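Local structure of denovo NTF2 (Synthetic construct, 6W40) at residues Val67-Ile72 with Arg87-Tyr92; Pro33-Gln38 with Gly110-Val115; Leu82-Arg87 with Val101-Ile106. The protein is of unknown function but is a computationally designed NTF2-like protein, probably made to help sample diverse pocket shapes. All coordinates share one frame; numbering follows the deposited sequence.

Contact 1 of 3, residues Val67-Ile72 with Arg87-Tyr92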
ATOM      1  N   VAL A  67     -10.694   1.399  13.801  1.00 48.05           N
ATOM      2  CA  VAL A  67      -9.601   1.534  12.847  1.00 53.98           C
ATOM      3  C   VAL A  67     -10.141   1.991  11.501  1.00 54.01           C
ATOM      4  O   VAL A  67     -11.090   1.407  10.960  1.00 49.83           O
ATOM      5  CB  VAL A  67      -8.838   0.208  12.715  1.00 49.27           C
ATOM      6  CG1 VAL A  67      -7.776   0.313  11.631  1.00 48.21           C
ATOM      7  CG2 VAL A  67      -8.215  -0.177  14.043  1.00 45.25           C
ATOM      8  N   ARG A  68      -9.538   3.046  10.955  1.00 60.66           N
ATOM      9  CA  ARG A  68      -9.766   3.460   9.577  1.00 64.32           C
ATOM     10  C   ARG A  68      -8.672   2.957   8.645  1.00 64.58           C
ATOM     11  O   ARG A  68      -8.968   2.389   7.590  1.00 65.04           O
ATOM     12  CB  ARG A  68      -9.868   4.986   9.489  1.00 55.56           C
ATOM     13  CG  ARG A  68     -11.140   5.557  10.089  1.00 55.95           C
ATOM     14  CD  ARG A  68     -11.183   7.066   9.932  1.00 62.56           C
ATOM     15  NE  ARG A  68     -12.464   7.621  10.353  1.00 68.40           N
ATOM     16  CZ  ARG A  68     -12.752   8.918  10.348  1.00 66.46           C
ATOM     17  NH1 ARG A  68     -11.846   9.797   9.945  1.00 75.11           N
ATOM     18  NH2 ARG A  68     -13.945   9.336  10.749  1.00 72.64           N
ATOM     19  N   ASN A  69      -7.410   3.151   9.018  1.00 65.02           N
ATOM     20  CA  ASN A  69      -6.281   2.628   8.260  1.00 68.42           C
ATOM     21  C   ASN A  69      -5.116   2.438   9.227  1.00 66.43           C
ATOM     22  O   ASN A  69      -5.293   2.460  10.449  1.00 61.74           O
ATOM     23  CB  ASN A  69      -5.936   3.559   7.089  1.00 63.47           C
ATOM     24  CG  ASN A  69      -5.133   2.863   6.005  1.00 66.23           C
ATOM     25  OD1 ASN A  69      -5.100   1.634   5.933  1.00 61.63           O
ATOM     26  ND2 ASN A  69      -4.479   3.648   5.158  1.00 72.16           N
ATOM     27  N   ILE A  70      -3.917   2.253   8.680  1.00 67.47           N
ATOM     28  CA  ILE A  70      -2.716   1.995   9.467  1.00 47.36           C
ATOM     29  C   ILE A  70      -1.651   2.996   9.039  1.00 57.44           C
ATOM     30  O   ILE A  70      -1.146   2.928   7.912  1.00 61.30           O
ATOM     31  CB  ILE A  70      -2.210   0.557   9.293  1.00 49.21           C
ATOM     32  CG1 ILE A  70      -3.292  -0.440   9.703  1.00 58.97           C
ATOM     33  CG2 ILE A  70      -0.942   0.333  10.106  1.00 56.06           C
ATOM     34  CD1 ILE A  70      -2.956  -1.868   9.370  1.00 65.91           C
ATOM     35  N   ARG A  71      -1.309   3.923   9.934  1.00 53.77           N
ATOM     36  CA  ARG A  71      -0.206   4.847   9.694  1.00 58.51           C
ATOM     37  C   ARG A  71       1.101   4.065   9.689  1.00 61.57           C
ATOM     38  O   ARG A  71       1.595   3.661  10.746  1.00 57.67           O
ATOM     39  CB  ARG A  71      -0.188   5.943  10.755  1.00 51.33           C
ATOM     40  CG  ARG A  71       0.982   6.905  10.629  1.00 61.33           C
ATOM     41  CD  ARG A  71       0.942   7.655   9.308  1.00 66.24           C
ATOM     42  NE  ARG A  71      -0.230   8.520   9.207  1.00 75.01           N
ATOM     43  CZ  ARG A  71      -0.263   9.784   9.619  1.00 72.36           C
ATOM     44  NH1 ARG A  71       0.814  10.336  10.162  1.00 61.75           N
ATOM     45  NH2 ARG A  71      -1.374  10.496   9.487  1.00 80.78           N
ATOM     46  N   ILE A  72       1.662   3.858   8.502  1.00 62.19           N
ATOM     47  CA  ILE A  72       2.770   2.927   8.321  1.00 54.02           C
ATOM     48  C   ILE A  72       4.084   3.607   8.675  1.00 54.04           C
ATOM     49  O   ILE A  72       4.355   4.732   8.236  1.00 67.68           O
ATOM     50  CB  ILE A  72       2.793   2.396   6.881  1.00 57.91           C
ATOM     51  CG1 ILE A  72       1.547   1.552   6.614  1.00 54.36           C
ATOM     52  CG2 ILE A  72       4.059   1.597   6.623  1.00 52.42           C
ATOM     53  CD1 ILE A  72       1.421   1.096   5.189  1.00 62.70           C
ATOM     54  N   ARG A  87       1.060   2.378  13.240  0.96 54.43           N
ATOM     55  CA  ARG A  87       0.266   2.949  14.318  0.96 58.42           C
ATOM     56  C   ARG A  87      -1.159   3.121  13.810  0.96 61.29           C
ATOM     57  O   ARG A  87      -1.366   3.467  12.643  0.96 50.32           O
ATOM     58  CB  ARG A  87       0.857   4.291  14.769  0.96 58.01           C
ATOM     59  CG  ARG A  87       0.412   4.788  16.136  0.96 63.23           C
ATOM     60  CD  ARG A  87       1.358   5.885  16.622  0.96 78.93           C
ATOM     61  NE  ARG A  87       0.851   6.602  17.789  0.96 89.10           N
ATOM     62  CZ  ARG A  87       1.159   6.304  19.048  0.96 88.86           C
ATOM     63  NH1 ARG A  87       1.968   5.288  19.315  0.96 85.76           N
ATOM     64  NH2 ARG A  87       0.644   7.016  20.041  0.96 86.81           N
ATOM     65  N   TRP A  88      -2.137   2.867  14.680  1.00 59.02           N
ATOM     66  CA  TRP A  88      -3.530   2.887  14.249  1.00 50.94           C
ATOM     67  C   TRP A  88      -3.939   4.276  13.778  1.00 50.52           C
ATOM     68  O   TRP A  88      -3.545   5.291  14.358  1.00 54.01           O
ATOM     69  CB  TRP A  88      -4.461   2.442  15.380  1.00 52.90           C
ATOM     70  CG  TRP A  88      -4.458   0.967  15.688  1.00 51.89           C
ATOM     71  CD1 TRP A  88      -4.341   0.396  16.921  1.00 48.79           C
ATOM     72  CD2 TRP A  88      -4.592  -0.116  14.756  1.00 46.42           C
ATOM     73  NE1 TRP A  88      -4.391  -0.972  16.817  1.00 50.21           N
ATOM     74  CE2 TRP A  88      -4.543  -1.312  15.499  1.00 51.22           C
ATOM     75  CE3 TRP A  88      -4.744  -0.191  13.369  1.00 59.13           C
ATOM     76  CZ2 TRP A  88      -4.641  -2.567  14.902  1.00 47.54           C
ATOM     77  CZ3 TRP A  88      -4.842  -1.439  12.778  1.00 63.46           C
ATOM     78  CH2 TRP A  88      -4.789  -2.608  13.544  1.00 49.33           C
ATOM     79  N   GLU A  89      -4.733   4.312  12.710  1.00 60.04           N
ATOM     80  CA  GLU A  89      -5.414   5.527  12.267  1.00 57.26           C
ATOM     81  C   GLU A  89      -6.873   5.376  12.682  1.00 46.71           C
ATOM     82  O   GLU A  89      -7.688   4.795  11.965  1.00 56.75           O
ATOM     83  CB  GLU A  89      -5.269   5.734  10.764  1.00 54.98           C
ATOM     84  CG  GLU A  89      -6.043   6.933  10.232  1.00 64.62           C
ATOM     85  CD  GLU A  89      -6.055   6.997   8.719  1.00 72.67           C
ATOM     86  OE1 GLU A  89      -5.089   6.511   8.094  1.00 77.23           O
ATOM     87  OE2 GLU A  89      -7.034   7.529   8.154  1.00 65.64           O
ATOM     88  N   THR A  90      -7.197   5.893  13.860  1.00 48.67           N
ATOM     89  CA  THR A  90      -8.520   5.713  14.432  1.00 55.67           C
ATOM     90  C   THR A  90      -9.429   6.888  14.082  1.00 62.44           C
ATOM     91  O   THR A  90      -8.990   7.929  13.588  1.00 60.12           O
ATOM     92  CB  THR A  90      -8.427   5.549  15.948  1.00 51.38           C
ATOM     93  OG1 THR A  90      -7.980   6.778  16.532  1.00 46.35           O
ATOM     94  CG2 THR A  90      -7.443   4.444  16.297  1.00 47.66           C
ATOM     95  N   SER A  91     -10.720   6.704  14.347  1.00 56.29           N
ATOM     96  CA  SER A  91     -11.712   7.748  14.138  1.00 57.75           C
ATOM     97  C   SER A  91     -11.958   8.585  15.386  1.00 62.03           C
ATOM     98  O   SER A  91     -12.832   9.459  15.364  1.00 67.74           O
ATOM     99  CB  SER A  91     -13.033   7.132  13.660  1.00 54.56           C
ATOM    100  OG  SER A  91     -13.580   6.267  14.638  1.00 60.59           O
ATOM    101  N   TYR A  92     -11.214   8.342  16.464  1.00 60.80           N
ATOM    102  CA  TYR A  92     -11.360   9.136  17.675  1.00 63.14           C
ATOM    103  C   TYR A  92     -10.945  10.582  17.420  1.00 64.06           C
ATOM    104  O   TYR A  92     -10.262  10.902  16.443  1.00 74.63           O
ATOM    105  CB  TYR A  92     -10.521   8.549  18.811  1.00 57.67           C
ATOM    106  CG  TYR A  92     -11.042   7.245  19.374  1.00 54.27           C
ATOM    107  CD1 TYR A  92     -10.602   6.025  18.875  1.00 55.83           C
ATOM    108  CD2 TYR A  92     -11.964   7.233  20.413  1.00 62.80           C
ATOM    109  CE1 TYR A  92     -11.072   4.829  19.390  1.00 54.76           C
ATOM    110  CE2 TYR A  92     -12.440   6.043  20.935  1.00 51.10           C
ATOM    111  CZ  TYR A  92     -11.990   4.845  20.420  1.00 52.73           C
ATOM    112  OH  TYR A  92     -12.461   3.659  20.935  1.00 52.28           O
TER

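Contact 2 of 3, residues Pro33-Gln38 with Gly110-Val115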
ATOM      1  N   PRO A  33      -9.799 -19.388   1.709  1.00 51.02           N
ATOM      2  CA  PRO A  33     -10.832 -20.090   2.491  1.00 45.47           C
ATOM      3  C   PRO A  33     -10.320 -20.665   3.802  1.00 45.96           C
ATOM      4  O   PRO A  33     -11.085 -20.770   4.770  1.00 44.40           O
ATOM      5  CB  PRO A  33     -11.294 -21.195   1.532  1.00 42.71           C
ATOM      6  CG  PRO A  33     -11.032 -20.639   0.172  1.00 44.59           C
ATOM      7  CD  PRO A  33      -9.786 -19.808   0.297  1.00 40.02           C
ATOM      8  N   ASP A  34      -9.044 -21.035   3.863  1.00 38.27           N
ATOM      9  CA  ASP A  34      -8.419 -21.568   5.067  1.00 39.02           C
ATOM     10  C   ASP A  34      -7.429 -20.573   5.662  1.00 34.71           C
ATOM     11  O   ASP A  34      -6.356 -20.948   6.136  1.00 42.31           O
ATOM     12  CB  ASP A  34      -7.723 -22.893   4.768  1.00 40.79           C
ATOM     13  CG  ASP A  34      -8.676 -23.946   4.237  1.00 41.35           C
ATOM     14  OD1 ASP A  34      -9.801 -24.052   4.766  1.00 49.67           O
ATOM     15  OD2 ASP A  34      -8.299 -24.666   3.291  1.00 42.82           O
ATOM     16  N   VAL A  35      -7.781 -19.286   5.640  1.00 35.36           N
ATOM     17  CA  VAL A  35      -6.900 -18.256   6.176  1.00 38.01           C
ATOM     18  C   VAL A  35      -6.764 -18.426   7.684  1.00 41.44           C
ATOM     19  O   VAL A  35      -7.732 -18.755   8.384  1.00 38.70           O
ATOM     20  CB  VAL A  35      -7.430 -16.858   5.810  1.00 39.67           C
ATOM     21  CG1 VAL A  35      -8.844 -16.659   6.345  1.00 40.83           C
ATOM     22  CG2 VAL A  35      -6.499 -15.772   6.329  1.00 34.27           C
ATOM     23  N   LYS A  36      -5.550 -18.228   8.189  1.00 37.99           N
ATOM     24  CA  LYS A  36      -5.281 -18.260   9.618  1.00 34.85           C
ATOM     25  C   LYS A  36      -5.114 -16.845  10.152  1.00 40.63           C
ATOM     26  O   LYS A  36      -4.634 -15.949   9.453  1.00 36.46           O
ATOM     27  CB  LYS A  36      -4.027 -19.078   9.931  1.00 40.20           C
ATOM     28  CG  LYS A  36      -4.229 -20.577   9.868  1.00 42.18           C
ATOM     29  CD  LYS A  36      -3.008 -21.312  10.386  1.00 51.48           C
ATOM     30  CE  LYS A  36      -3.293 -22.792  10.542  1.00 51.18           C
ATOM     31  NZ  LYS A  36      -4.439 -23.027  11.464  1.00 46.55           N
ATOM     32  N   PHE A  37      -5.508 -16.655  11.409  1.00 31.65           N
ATOM     33  CA  PHE A  37      -5.478 -15.346  12.049  1.00 31.46           C
ATOM     34  C   PHE A  37      -5.104 -15.533  13.509  1.00 42.72           C
ATOM     35  O   PHE A  37      -5.786 -16.263  14.234  1.00 41.77           O
ATOM     36  CB  PHE A  37      -6.837 -14.649  11.932  1.00 38.61           C
ATOM     37  CG  PHE A  37      -6.836 -13.222  12.399  1.00 42.63           C
ATOM     38  CD1 PHE A  37      -5.699 -12.439  12.288  1.00 48.36           C
ATOM     39  CD2 PHE A  37      -7.977 -12.664  12.950  1.00 41.10           C
ATOM     40  CE1 PHE A  37      -5.702 -11.124  12.716  1.00 44.17           C
ATOM     41  CE2 PHE A  37      -7.987 -11.351  13.381  1.00 43.59           C
ATOM     42  CZ  PHE A  37      -6.848 -10.580  13.262  1.00 41.92           C
ATOM     43  N   GLN A  38      -4.025 -14.884  13.937  1.00 41.84           N
ATOM     44  CA  GLN A  38      -3.636 -14.886  15.340  1.00 40.92           C
ATOM     45  C   GLN A  38      -3.396 -13.457  15.799  1.00 40.97           C
ATOM     46  O   GLN A  38      -2.663 -12.704  15.150  1.00 38.03           O
ATOM     47  CB  GLN A  38      -2.395 -15.754  15.588  1.00 50.21           C
ATOM     48  CG  GLN A  38      -1.256 -15.563  14.608  1.00 48.78           C
ATOM     49  CD  GLN A  38      -0.048 -16.405  14.975  1.00 62.21           C
ATOM     50  OE1 GLN A  38       0.570 -17.036  14.117  1.00 66.78           O
ATOM     51  NE2 GLN A  38       0.295 -16.419  16.259  1.00 49.13           N
ATOM     52  N   GLY A 110      -2.234 -15.792  -4.611  1.00 44.65           N
ATOM     53  CA  GLY A 110      -3.049 -14.605  -4.753  1.00 34.27           C
ATOM     54  C   GLY A 110      -4.055 -14.358  -3.653  1.00 32.17           C
ATOM     55  O   GLY A 110      -4.803 -13.378  -3.735  1.00 36.32           O
ATOM     56  N   LYS A 111      -4.104 -15.203  -2.630  1.00 44.25           N
ATOM     57  CA  LYS A 111      -5.033 -15.039  -1.526  1.00 43.65           C
ATOM     58  C   LYS A 111      -4.267 -14.930  -0.216  1.00 41.65           C
ATOM     59  O   LYS A 111      -3.181 -15.498  -0.063  1.00 41.47           O
ATOM     60  CB  LYS A 111      -6.030 -16.204  -1.460  1.00 40.81           C
ATOM     61  CG  LYS A 111      -7.071 -16.186  -2.571  1.00 46.23           C
ATOM     62  CD  LYS A 111      -8.114 -15.108  -2.326  1.00 49.45           C
ATOM     63  CE  LYS A 111      -8.994 -14.893  -3.544  1.00 56.57           C
ATOM     64  NZ  LYS A 111      -8.252 -14.227  -4.652  1.00 59.07           N
ATOM     65  N   ILE A 112      -4.841 -14.185   0.724  1.00 42.63           N
ATOM     66  CA  ILE A 112      -4.232 -14.024   2.041  1.00 37.63           C
ATOM     67  C   ILE A 112      -4.431 -15.326   2.812  1.00 38.27           C
ATOM     68  O   ILE A 112      -5.559 -15.690   3.153  1.00 34.46           O
ATOM     69  CB  ILE A 112      -4.824 -12.831   2.797  1.00 44.16           C
ATOM     70  CG1 ILE A 112      -4.629 -11.539   1.999  1.00 32.14           C
ATOM     71  CG2 ILE A 112      -4.182 -12.708   4.165  1.00 34.44           C
ATOM     72  CD1 ILE A 112      -5.224 -10.316   2.665  1.00 33.52           C
ATOM     73  N   LYS A 113      -3.332 -16.031   3.083  1.00 37.51           N
ATOM     74  CA  LYS A 113      -3.384 -17.312   3.776  1.00 28.51           C
ATOM     75  C   LYS A 113      -3.197 -17.178   5.281  1.00 35.73           C
ATOM     76  O   LYS A 113      -3.718 -18.006   6.036  1.00 41.78           O
ATOM     77  CB  LYS A 113      -2.321 -18.260   3.208  1.00 33.50           C
ATOM     78  CG  LYS A 113      -2.291 -19.643   3.856  1.00 38.89           C
ATOM     79  CD  LYS A 113      -3.636 -20.349   3.740  1.00 40.03           C
ATOM     80  CE  LYS A 113      -3.659 -21.634   4.558  1.00 42.35           C
ATOM     81  NZ  LYS A 113      -3.518 -21.371   6.018  1.00 40.31           N
ATOM     82  N   LYS A 114      -2.477 -16.156   5.741  1.00 35.45           N
ATOM     83  CA  LYS A 114      -2.246 -15.990   7.169  1.00 42.19           C
ATOM     84  C   LYS A 114      -2.085 -14.513   7.501  1.00 37.33           C
ATOM     85  O   LYS A 114      -1.416 -13.774   6.775  1.00 32.68           O
ATOM     86  CB  LYS A 114      -1.010 -16.773   7.625  1.00 39.94           C
ATOM     87  CG  LYS A 114      -0.788 -16.765   9.125  1.00 41.54           C
ATOM     88  CD  LYS A 114       0.418 -17.604   9.503  1.00 52.00           C
ATOM     89  CE  LYS A 114       0.588 -17.666  11.006  1.00 63.63           C
ATOM     90  NZ  LYS A 114       1.766 -18.486  11.397  1.00 81.95           N
ATOM     91  N   VAL A 115      -2.707 -14.096   8.603  1.00 36.77           N
ATOM     92  CA  VAL A 115      -2.566 -12.748   9.140  1.00 36.77           C
ATOM     93  C   VAL A 115      -2.163 -12.863  10.602  1.00 30.36           C
ATOM     94  O   VAL A 115      -2.770 -13.628  11.358  1.00 33.93           O
ATOM     95  CB  VAL A 115      -3.866 -11.930   9.014  1.00 35.42           C
ATOM     96  CG1 VAL A 115      -3.683 -10.546   9.624  1.00 26.13           C
ATOM     97  CG2 VAL A 115      -4.292 -11.821   7.564  1.00 29.62           C
TER

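Contact 3 of 3, residues Leu82-Arg87 with Val101-Ile106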
ATOM      1  N   LEU A  82       4.320 -10.114   3.959  1.00 31.21           N
ATOM      2  CA  LEU A  82       4.312  -8.680   4.206  1.00 30.88           C
ATOM      3  C   LEU A  82       4.518  -8.435   5.694  1.00 41.05           C
ATOM      4  O   LEU A  82       3.844  -9.050   6.526  1.00 42.29           O
ATOM      5  CB  LEU A  82       2.994  -8.053   3.752  1.00 41.14           C
ATOM      6  CG  LEU A  82       2.736  -6.657   4.322  1.00 50.31           C
ATOM      7  CD1 LEU A  82       3.568  -5.612   3.594  1.00 56.40           C
ATOM      8  CD2 LEU A  82       1.253  -6.307   4.298  1.00 46.72           C
ATOM      9  N   VAL A  83       5.450  -7.546   6.028  1.00 37.30           N
ATOM     10  CA  VAL A  83       5.718  -7.172   7.412  1.00 39.57           C
ATOM     11  C   VAL A  83       5.543  -5.665   7.528  1.00 39.58           C
ATOM     12  O   VAL A  83       6.244  -4.900   6.855  1.00 40.65           O
ATOM     13  CB  VAL A  83       7.122  -7.599   7.866  1.00 42.71           C
ATOM     14  CG1 VAL A  83       7.342  -7.211   9.318  1.00 37.87           C
ATOM     15  CG2 VAL A  83       7.305  -9.097   7.683  1.00 35.37           C
ATOM     16  N   VAL A  84       4.611  -5.242   8.379  1.00 37.19           N
ATOM     17  CA  VAL A  84       4.283  -3.834   8.567  1.00 34.65           C
ATOM     18  C   VAL A  84       4.448  -3.487  10.038  1.00 41.18           C
ATOM     19  O   VAL A  84       3.953  -4.209  10.911  1.00 36.49           O
ATOM     20  CB  VAL A  84       2.852  -3.514   8.097  1.00 33.98           C
ATOM     21  CG1 VAL A  84       2.503  -2.066   8.407  1.00 30.36           C
ATOM     22  CG2 VAL A  84       2.701  -3.794   6.614  1.00 41.29           C
ATOM     23  N   GLU A  85       5.147  -2.389  10.309  1.00 47.65           N
ATOM     24  CA  GLU A  85       5.181  -1.767  11.625  1.00 42.41           C
ATOM     25  C   GLU A  85       4.577  -0.378  11.499  1.00 42.02           C
ATOM     26  O   GLU A  85       5.013   0.411  10.655  1.00 54.20           O
ATOM     27  CB  GLU A  85       6.611  -1.684  12.168  1.00 43.38           C
ATOM     28  CG  GLU A  85       7.400  -2.976  12.071  1.00 57.96           C
ATOM     29  CD  GLU A  85       8.776  -2.859  12.693  1.00 64.63           C
ATOM     30  OE1 GLU A  85       8.906  -3.121  13.908  1.00 66.85           O
ATOM     31  OE2 GLU A  85       9.726  -2.489  11.971  1.00 80.13           O
ATOM     32  N   GLY A  86       3.581  -0.087  12.316  1.00 39.90           N
ATOM     33  CA  GLY A  86       2.873   1.175  12.209  1.00 45.12           C
ATOM     34  C   GLY A  86       2.093   1.562  13.449  1.00 52.44           C
ATOM     35  O   GLY A  86       2.411   1.141  14.564  1.00 51.70           O
ATOM     36  N   ARG A  87       1.060   2.378  13.240  0.96 54.43           N
ATOM     37  CA  ARG A  87       0.266   2.949  14.318  0.96 58.42           C
ATOM     38  C   ARG A  87      -1.159   3.121  13.810  0.96 61.29           C
ATOM     39  O   ARG A  87      -1.366   3.467  12.643  0.96 50.32           O
ATOM     40  CB  ARG A  87       0.857   4.291  14.769  0.96 58.01           C
ATOM     41  CG  ARG A  87       0.412   4.788  16.136  0.96 63.23           C
ATOM     42  CD  ARG A  87       1.358   5.885  16.622  0.96 78.93           C
ATOM     43  NE  ARG A  87       0.851   6.602  17.789  0.96 89.10           N
ATOM     44  CZ  ARG A  87       1.159   6.304  19.048  0.96 88.86           C
ATOM     45  NH1 ARG A  87       1.968   5.288  19.315  0.96 85.76           N
ATOM     46  NH2 ARG A  87       0.644   7.016  20.041  0.96 86.81           N
ATOM     47  N   VAL A 101       1.252  -1.186  16.330  1.00 46.22           N
ATOM     48  CA  VAL A 101       0.785  -2.464  15.808  1.00 39.65           C
ATOM     49  C   VAL A 101       1.793  -2.984  14.792  1.00 43.49           C
ATOM     50  O   VAL A 101       2.367  -2.214  14.015  1.00 41.89           O
ATOM     51  CB  VAL A 101      -0.623  -2.334  15.181  1.00 47.12           C
ATOM     52  CG1 VAL A 101      -0.620  -1.314  14.049  1.00 45.58           C
ATOM     53  CG2 VAL A 101      -1.131  -3.687  14.697  1.00 44.28           C
ATOM     54  N   GLU A 102       2.026  -4.293  14.821  1.00 38.21           N
ATOM     55  CA  GLU A 102       2.806  -4.984  13.806  1.00 45.21           C
ATOM     56  C   GLU A 102       1.895  -5.979  13.105  1.00 38.63           C
ATOM     57  O   GLU A 102       1.161  -6.722  13.764  1.00 31.20           O
ATOM     58  CB  GLU A 102       4.014  -5.701  14.415  1.00 35.46           C
ATOM     59  CG  GLU A 102       4.849  -6.467  13.399  1.00 38.91           C
ATOM     60  CD  GLU A 102       6.040  -7.167  14.024  1.00 45.77           C
ATOM     61  OE1 GLU A 102       6.348  -6.888  15.201  1.00 64.83           O
ATOM     62  OE2 GLU A 102       6.666  -8.000  13.336  1.00 50.36           O
ATOM     63  N   LEU A 103       1.932  -5.988  11.775  1.00 39.50           N
ATOM     64  CA  LEU A 103       1.074  -6.863  10.989  1.00 43.31           C
ATOM     65  C   LEU A 103       1.923  -7.700  10.048  1.00 35.49           C
ATOM     66  O   LEU A 103       2.820  -7.175   9.381  1.00 39.52           O
ATOM     67  CB  LEU A 103       0.035  -6.064  10.199  1.00 43.05           C
ATOM     68  CG  LEU A 103      -0.881  -5.176  11.041  1.00 46.83           C
ATOM     69  CD1 LEU A 103      -0.358  -3.747  11.080  1.00 48.17           C
ATOM     70  CD2 LEU A 103      -2.309  -5.228  10.524  1.00 47.93           C
ATOM     71  N   ILE A 104       1.636  -8.997   9.998  1.00 33.82           N
ATOM     72  CA  ILE A 104       2.326  -9.932   9.119  1.00 33.59           C
ATOM     73  C   ILE A 104       1.278 -10.621   8.259  1.00 39.96           C
ATOM     74  O   ILE A 104       0.379 -11.290   8.783  1.00 33.41           O
ATOM     75  CB  ILE A 104       3.156 -10.953   9.909  1.00 40.28           C
ATOM     76  CG1 ILE A 104       4.253 -10.232  10.692  1.00 37.75           C
ATOM     77  CG2 ILE A 104       3.752 -11.995   8.972  1.00 37.86           C
ATOM     78  CD1 ILE A 104       4.886 -11.074  11.762  1.00 53.50           C
ATOM     79  N   VAL A 105       1.388 -10.451   6.944  1.00 33.94           N
ATOM     80  CA  VAL A 105       0.425 -10.984   5.989  1.00 33.59           C
ATOM     81  C   VAL A 105       1.159 -11.931   5.055  1.00 33.05           C
ATOM     82  O   VAL A 105       2.134 -11.536   4.403  1.00 37.81           O
ATOM     83  CB  VAL A 105      -0.271  -9.868   5.197  1.00 44.43           C
ATOM     84  CG1 VAL A 105      -1.198 -10.463   4.146  1.00 43.03           C
ATOM     85  CG2 VAL A 105      -1.032  -8.949   6.139  1.00 26.26           C
ATOM     86  N   ILE A 106       0.690 -13.174   4.986  1.00 34.68           N
ATOM     87  CA  ILE A 106       1.263 -14.193   4.115  1.00 28.76           C
ATOM     88  C   ILE A 106       0.308 -14.400   2.950  1.00 36.63           C
ATOM     89  O   ILE A 106      -0.877 -14.693   3.152  1.00 32.72           O
ATOM     90  CB  ILE A 106       1.510 -15.508   4.869  1.00 39.04           C
ATOM     91  CG1 ILE A 106       2.469 -15.276   6.039  1.00 36.31           C
ATOM     92  CG2 ILE A 106       2.058 -16.567   3.925  1.00 37.57           C
ATOM     93  CD1 ILE A 106       2.780 -16.526   6.831  1.00 46.20           C
TER

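Contact 1 of 3, residues Val67-Ile72 with Arg87-Tyr92
Trp88 and Val67 form the tight part of this contact between strand 67-72 and the end of strand 81-90. Val67 lays CG2 over one face of the indole, 3.7 Å from the centroid of its six-membered ring and 19° off the ring normal, a CH-pi contact. Its other methyl, CG1, set anti to the backbone N (chi1 175°), meets Trp88 CE3 at 3.5 Å, with CZ3 close by. Ile70 runs beside the indole, pointing the same way, and brings CG1 to 3.6 Å from Trp88 CZ3. Trp65 also meets the Trp88 ring, while Leu18 of helix 2-18 packs on Ile70. With an alanine here instead of Trp88, both Val67 methyls and Ile70 CG1 would probably lose the ring they pack on, opening a gap between them.

The other face, with Asn69, Glu89, Arg71 and Arg87, is looser and more polar. Glu89, extended, puts OE1 3.2 Å from Asn69 CB, the amide and carboxylate planes 68° apart, and its charged end makes no salt bridge with Arg68 or Arg71 across the pair. Arg71 also packs on Thr21 of the second subunit, and Arg87 turns away to a salt bridge with Asp100. At the outer end the extended Arg68 chain reaches along to Ser91, whose CA lies over one face of the guanidinium.

Between these sides, Glu89 O accepts the Arg68 N at 2.7 Å and, more weakly, the Asn69 N at 3.4 Å. Two successive residues thus face one, shifting the register by a residue before regular antiparallel pairing resumes at Ile70 and Arg71: a classic beta bulge, here in the curved sheet of an NTF2-like fold.

Contact 2 of 3, residues Pro33-Gln38 with Gly110-Val115
This is a parallel strand pairing in the mixed, curved sheet of the NTF2-like fold, joining strand 35-41 to strand 111-119 across a long stretch of intervening chain. Lys36 pairs with Lys114 and Phe37 with Val115. The ladder alternates between strands: Lys36 N gives to Lys113 O, Val115 N to Lys36 O at 2.8 Å, and Gln38 N to Val115 O. Phe37 and Val115 share the inner face, where Phe37 CE1 meets Val115 CG1 at 3.7 Å; Val115 O lies at the ring edge, near its plane. Val54 and Leu58 of helix 51-65 pack on the same phenylalanine. With Val35 CG1 between the backbone N and the carbonyl carbon (chi1 58°), CG2 falls anti to the N and comes within 3.3 Å of Ile112 O.

Lysines dominate the opposite face. Lys36 sends its amine away to His49, while the extended Lys114 brings CE to 3.2 Å from Gln38 OE1. Lys113 and Lys114 both face Ile106 of strand 100-108, a classic beta bulge on the other flank of strand 111-119. Bent at chi2 and chi4 (58° and 64°), the Lys113 chain folds back across the corner before strand 35-41, where NZ hydrogen-bonds Asp34 O at 2.9 Å.

Contact 3 of 3, residues Leu82-Arg87 with Val101-Ile106
Leu82 and Val105 lie side by side at the apolar centre, both pointing to the inner face of the sheet, with Leu82 CD2 3.9 Å from Val105 CG2. Leu82 CG is anti to the backbone N (chi1 164°), which carries the isobutyl group along its neighbour. The next pair on this face, Val84 and Leu103, is looser, at 4.3 Å between Val84 CG1 and Leu103 CD1. Ile14 and Leu18 of helix 2-18 cover Leu82. Val101 continues the row opposite Gly86, and its CG1 comes to 3.9 Å from Gly86 O.

Beneath the side chains runs a regular antiparallel ladder. Leu82 N bonds Val105 O at 2.6 Å with an N-H...O angle of 175°, and Val105 N returns to Leu82 O. Val84 pairs both ways with Leu103, and Gly86 and Val101 are likewise bonded both ways.

On the other face, Val83 and Ile104 touch only distantly, and the extended Glu102 runs beside Val83, its OE2 4.2 Å from Val83 CG1. Glu85 pairs with Glu102, their OE1 atoms 4.7 Å apart. The chemistry implies a hairpin with unlike faces: aliphatic groups on one pack on helix 2-18 and on strand 111-119, while on the other the two carboxylates, if charged, would probably repel one another mildly, so that the pairing rests mainly on backbone bonds and aliphatic packing.

Contacts 1 and 3 share strand 81-90 and Arg87, and their inner faces merge: Ile70 CD1 meets Leu103 CD2 at 3.6 Å, and Trp88 packs on Val101. Contact 1 is a surface contact built on an indole and edged with charged chains. Contacts 2 and 3 are both partly buried, contact 3 nearer the chain centre and mostly aliphatic. Contact 2, on the opposite side of that centre from contact 1, is the one parallel pairing and sets an apolar face (Phe37, Val115) against a lysine-rich one. It adjoins contact 3 through strands 100-108 and 111-119, where Lys113 N and Ile106 O are probably hydrogen-bonded. Contacts 1 and 2 do not touch; their centres are about 22 Å apart.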